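Local coordinates for penicillin binding protein 2X (Streptococcus thermophilus, PDB 5U47) that probably acts as a transpeptidase that cross-links glycan strands of cell-wall peptidoglycan during septum formation, and is the kind of enzyme that beta-lactams inactivate, at residues G113-Y116 and S117-E120; G279-W282 and V283-Y287. The protein carries 1 engineered substitution. All blocks are in the same frame, centred on the assembly; numbering follows the deposited sequence.

Interaction 1: residues G113-Y116 and S117-E120; sequences GITY and SVKE
The Y116 ring carries the E120 methylene CG over one face, a CH-pi contact in which CG stands 3.8 Å from the ring centroid. CG sits off-centre, toward the phenol end, and is closest to Y116 CZ. Beyond it the E120 carboxylate is tilted only 25° from the ring plane, so that it nearly follows the aromatic surface. K119 NZ approaches the ring obliquely, 4.1 Å from Y116 CE1. It also forms a salt bridge with E120 OE2 at 2.8 Å, the carboxylate oxygen offering its anti lone pair. The bends in the lysine chain bring its ammonium round to this acid, and K119 makes a cation-pi contact with Y50 as well. E123 adds a long, weak ion pair to the lysine, and since its carboxylate lies close to that of E120, the ammonium probably also eases the repulsion between the two acids.

This is the start of helix 116-128, with T115 as its N-cap. Threonine suits the place because its short side chain can reach forward to the first turn: chi1 of 62° points OG1 at V118 N, a weak capping bond of 3.4 Å. Backbone bonds then take over, K119 N to T115 O at 3.0 Å and E120 N to Y116 O at 2.9 Å. Ahead of the cap, G113 and I114 both face Y50 in a G1 beta bulge, and G113 takes the positive phi that glycine adopts readily. I114, buried and branched, packs CG2 against V118 CG1 at 3.8 Å, the two side chains crossing at about a right angle. On strand 42-55, I52 meets I114 and Y50 meets Y116.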
loop_
_atom_site.group_PDB
_atom_site.type_symbol
_atom_site.label_atom_id
_atom_site.label_comp_id
_atom_site.label_asym_id
_atom_site.label_seq_id
_atom_site.Cartn_x
_atom_site.Cartn_y
_atom_site.Cartn_z
ATOM N N GLY A 113 -15.699 27.614 -10.836
ATOM C CA GLY A 113 -14.389 27.101 -11.231
ATOM C C GLY A 113 -13.426 28.187 -11.666
ATOM O O GLY A 113 -12.495 27.942 -12.429
ATOM N N ILE A 114 -13.644 29.393 -11.156
ATOM C CA ILE A 114 -12.806 30.529 -11.486
ATOM C C ILE A 114 -11.498 30.413 -10.730
ATOM O O ILE A 114 -11.503 30.184 -9.516
ATOM C CB ILE A 114 -13.496 31.854 -11.070
ATOM C CG1 ILE A 114 -14.854 31.986 -11.757
ATOM C CG2 ILE A 114 -12.587 33.038 -11.374
ATOM C CD1 ILE A 114 -15.722 33.110 -11.217
ATOM N N THR A 115 -10.384 30.591 -11.433
ATOM C CA THR A 115 -9.069 30.524 -10.810
ATOM C C THR A 115 -8.855 31.705 -9.880
ATOM O O THR A 115 -9.578 32.703 -9.938
ATOM C CB THR A 115 -7.944 30.566 -11.856
ATOM O OG1 THR A 115 -8.000 31.816 -12.566
ATOM C CG2 THR A 115 -8.070 29.396 -12.846
ATOM N N TYR A 116 -7.830 31.592 -9.050
ATOM C CA TYR A 116 -7.463 32.638 -8.099
ATOM C C TYR A 116 -7.042 33.943 -8.803
ATOM O O TYR A 116 -7.450 35.031 -8.398
ATOM C CB TYR A 116 -6.353 32.126 -7.172
ATOM C CG TYR A 116 -5.754 33.164 -6.254
ATOM C CD1 TYR A 116 -6.403 33.540 -5.065
ATOM C CD2 TYR A 116 -4.518 33.750 -6.542
ATOM C CE1 TYR A 116 -5.849 34.488 -4.211
ATOM C CE2 TYR A 116 -3.954 34.695 -5.682
ATOM C CZ TYR A 116 -4.626 35.058 -4.521
ATOM O OH TYR A 116 -4.074 35.992 -3.672
ATOM N N SER A 117 -6.238 33.822 -9.858
ATOM C CA SER A 117 -5.761 34.998 -10.603
ATOM C C SER A 117 -6.910 35.799 -11.214
ATOM O O SER A 117 -6.920 37.034 -11.148
ATOM C CB SER A 117 -4.774 34.577 -11.701
ATOM O OG SER A 117 -4.180 35.711 -12.325
ATOM N N VAL A 118 -7.873 35.104 -11.812
ATOM C CA VAL A 118 -9.024 35.775 -12.420
ATOM C C VAL A 118 -9.915 36.400 -11.327
ATOM O O VAL A 118 -10.427 37.518 -11.495
ATOM C CB VAL A 118 -9.835 34.809 -13.310
ATOM C CG1 VAL A 118 -11.090 35.483 -13.849
ATOM C CG2 VAL A 118 -8.978 34.290 -14.463
ATOM N N LYS A 119 -10.098 35.680 -10.212
ATOM C CA LYS A 119 -10.894 36.189 -9.083
ATOM C C LYS A 119 -10.302 37.512 -8.579
ATOM O O LYS A 119 -11.026 38.513 -8.425
ATOM C CB LYS A 119 -10.975 35.136 -7.956
ATOM C CG LYS A 119 -11.843 35.520 -6.762
ATOM C CD LYS A 119 -11.102 36.235 -5.637
ATOM C CE LYS A 119 -10.310 35.269 -4.773
ATOM N NZ LYS A 119 -9.648 35.977 -3.642
ATOM N N GLU A 120 -8.988 37.511 -8.333
ATOM C CA GLU A 120 -8.268 38.714 -7.881
ATOM C C GLU A 120 -8.409 39.881 -8.865
ATOM O O GLU A 120 -8.544 41.023 -8.460
ATOM C CB GLU A 120 -6.786 38.390 -7.625
ATOM C CG GLU A 120 -6.549 37.563 -6.365
ATOM C CD GLU A 120 -6.833 38.353 -5.109
ATOM O OE1 GLU A 120 -6.273 39.467 -4.982
ATOM O OE2 GLU A 120 -7.609 37.866 -4.255
#

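Interaction 2: residues G279-W282 and V283-Y287; sequences GYDW and VNRLY
V283 N donates to D281 OD1 over 3.0 Å, a nearly straight bond (165° at the hydrogen) that closes an Asx turn. Aspartate fits because its short side chain reaches the amide two residues on: CG lies anti to its own backbone N (chi1 -170°), which directs the carboxylate along the onward chain. OD1 also lies against the V283 methyl CG2, at 3.3 Å. The other oxygen, OD2, accepts from R285 NH1 at 3.1 Å in a salt bridge. The carboxylate and guanidinium planes stand 66° apart; OD2 lies at the edge of the guanidinium, near its plane, whereas NH1 comes from well above the carboxylate plane. The pair therefore makes a one-point contact and not a flat two-pronged one. The long arginine chain, bent midway, lets R285 turn back to this acid.

A second Asx turn follows, where N284 OD1 takes the amide of L286 at 2.9 Å and, weakly, that of Y287, so one side-chain oxygen serves two amides, the second only weakly, in a chain without regular helix or strand. Upstream, the edge of the Y280 ring points at the face of the W282 indole, with Y280 CE2 3.6 Å above its plane.

Q263 of strand 258-264 binds V283 O and R285 N, R285 also touches N245 and S247 of strand 245-252, L286 and Y287 rest on helix 416-427, and the Y280 hydroxyl reaches E152 of helix 151-154.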
loop_
_atom_site.group_PDB
_atom_site.type_symbol
_atom_site.label_atom_id
_atom_site.label_comp_id
_atom_site.label_asym_id
_atom_site.label_seq_id
_atom_site.Cartn_x
_atom_site.Cartn_y
_atom_site.Cartn_z
ATOM N N GLY A 279 -15.541 -4.488 -17.137
ATOM C CA GLY A 279 -14.448 -5.291 -16.620
ATOM C C GLY A 279 -13.661 -4.610 -15.522
ATOM O O GLY A 279 -12.827 -5.249 -14.902
ATOM N N TYR A 280 -13.912 -3.325 -15.253
ATOM C CA TYR A 280 -13.170 -2.689 -14.166
ATOM C C TYR A 280 -13.450 -3.453 -12.861
ATOM O O TYR A 280 -14.578 -3.827 -12.588
ATOM C CB TYR A 280 -13.467 -1.192 -13.999
ATOM C CG TYR A 280 -12.604 -0.616 -12.904
ATOM C CD1 TYR A 280 -11.225 -0.467 -13.089
ATOM C CD2 TYR A 280 -13.134 -0.292 -11.647
ATOM C CE1 TYR A 280 -10.416 0.012 -12.073
ATOM C CE2 TYR A 280 -12.323 0.192 -10.628
ATOM C CZ TYR A 280 -10.967 0.339 -10.857
ATOM O OH TYR A 280 -10.156 0.805 -9.878
ATOM N N ASP A 281 -12.395 -3.680 -12.085
ATOM C CA ASP A 281 -12.444 -4.424 -10.838
ATOM C C ASP A 281 -12.042 -3.470 -9.731
ATOM O O ASP A 281 -10.937 -2.922 -9.761
ATOM C CB ASP A 281 -11.449 -5.587 -10.920
ATOM C CG ASP A 281 -11.574 -6.584 -9.755
ATOM O OD1 ASP A 281 -12.141 -6.258 -8.697
ATOM O OD2 ASP A 281 -11.071 -7.720 -9.916
ATOM N N TRP A 282 -12.934 -3.291 -8.758
ATOM C CA TRP A 282 -12.713 -2.371 -7.651
ATOM C C TRP A 282 -11.835 -2.924 -6.526
ATOM O O TRP A 282 -11.487 -2.192 -5.614
ATOM C CB TRP A 282 -14.069 -1.956 -7.067
ATOM C CG TRP A 282 -14.878 -1.103 -8.005
ATOM C CD1 TRP A 282 -15.718 -1.525 -8.979
ATOM C CD2 TRP A 282 -14.888 0.328 -8.052
ATOM N NE1 TRP A 282 -16.256 -0.441 -9.645
ATOM C CE2 TRP A 282 -15.764 0.707 -9.090
ATOM C CE3 TRP A 282 -14.229 1.324 -7.326
ATOM C CZ2 TRP A 282 -16.015 2.045 -9.409
ATOM C CZ3 TRP A 282 -14.478 2.656 -7.647
ATOM C CH2 TRP A 282 -15.368 3.000 -8.679
ATOM N N VAL A 283 -11.466 -4.200 -6.589
ATOM C CA VAL A 283 -10.698 -4.833 -5.507
ATOM C C VAL A 283 -9.240 -4.405 -5.573
ATOM O O VAL A 283 -8.653 -4.391 -6.651
ATOM C CB VAL A 283 -10.835 -6.368 -5.577
ATOM C CG1 VAL A 283 -10.038 -7.041 -4.486
ATOM C CG2 VAL A 283 -12.315 -6.777 -5.441
ATOM N N ASN A 284 -8.672 -4.008 -4.431
ATOM C CA ASN A 284 -7.269 -3.590 -4.390
ATOM C C ASN A 284 -6.394 -4.836 -4.413
ATOM O O ASN A 284 -6.477 -5.689 -3.517
ATOM C CB ASN A 284 -6.991 -2.712 -3.171
ATOM C CG ASN A 284 -5.611 -2.087 -3.210
ATOM O OD1 ASN A 284 -4.598 -2.794 -3.118
ATOM N ND2 ASN A 284 -5.557 -0.761 -3.348
ATOM N N ARG A 285 -5.553 -4.946 -5.437
ATOM C CA ARG A 285 -4.723 -6.131 -5.578
ATOM C C ARG A 285 -3.508 -6.194 -4.688
ATOM O O ARG A 285 -2.893 -7.241 -4.617
ATOM C CB ARG A 285 -4.246 -6.317 -7.004
ATOM C CG ARG A 285 -5.336 -6.196 -8.029
ATOM C CD ARG A 285 -5.245 -7.321 -9.040
ATOM N NE ARG A 285 -5.998 -8.451 -8.527
ATOM C CZ ARG A 285 -7.321 -8.565 -8.602
ATOM N NH1 ARG A 285 -8.055 -7.610 -9.162
ATOM N NH2 ARG A 285 -7.910 -9.637 -8.106
ATOM N N LEU A 286 -3.139 -5.083 -4.045
ATOM C CA LEU A 286 -2.000 -5.114 -3.151
ATOM C C LEU A 286 -2.366 -5.728 -1.799
ATOM O O LEU A 286 -1.604 -6.526 -1.258
ATOM C CB LEU A 286 -1.426 -3.709 -2.943
ATOM C CG LEU A 286 -0.214 -3.593 -2.013
ATOM C CD1 LEU A 286 0.953 -4.475 -2.469
ATOM C CD2 LEU A 286 0.214 -2.157 -1.903
ATOM N N TYR A 287 -3.519 -5.361 -1.249
ATOM C CA TYR A 287 -3.850 -5.819 0.107
ATOM C C TYR A 287 -5.262 -6.329 0.393
ATOM O O TYR A 287 -5.523 -6.758 1.524
ATOM C CB TYR A 287 -3.506 -4.692 1.119
ATOM C CG TYR A 287 -4.194 -3.404 0.818
ATOM C CD1 TYR A 287 -5.488 -3.165 1.255
ATOM C CD2 TYR A 287 -3.566 -2.426 0.061
ATOM C CE1 TYR A 287 -6.139 -1.970 0.966
ATOM C CE2 TYR A 287 -4.201 -1.244 -0.237
ATOM C CZ TYR A 287 -5.494 -1.022 0.232
ATOM O OH TYR A 287 -6.136 0.141 -0.089
#

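From the N terminus, interaction 1 comes first, where the loop after strand 104-105 turns into helix 116-128 and packs on strand 42-55, within the dimerisation-domain range. Interaction 2 follows much later, in the transpeptidase range, along the loop that leaves strand 258-264 and heads for helix 297-308, whose start carries an SxxK pattern consistent with the nucleophile site of this family. Each contact closes just a short local turn, and the two run in series, neither nesting nor crossing. Their centres lie 38 Å apart, with nearest atoms about 24 Å apart. Through E152, interaction 2 also touches the dimerisation-domain range that houses interaction 1.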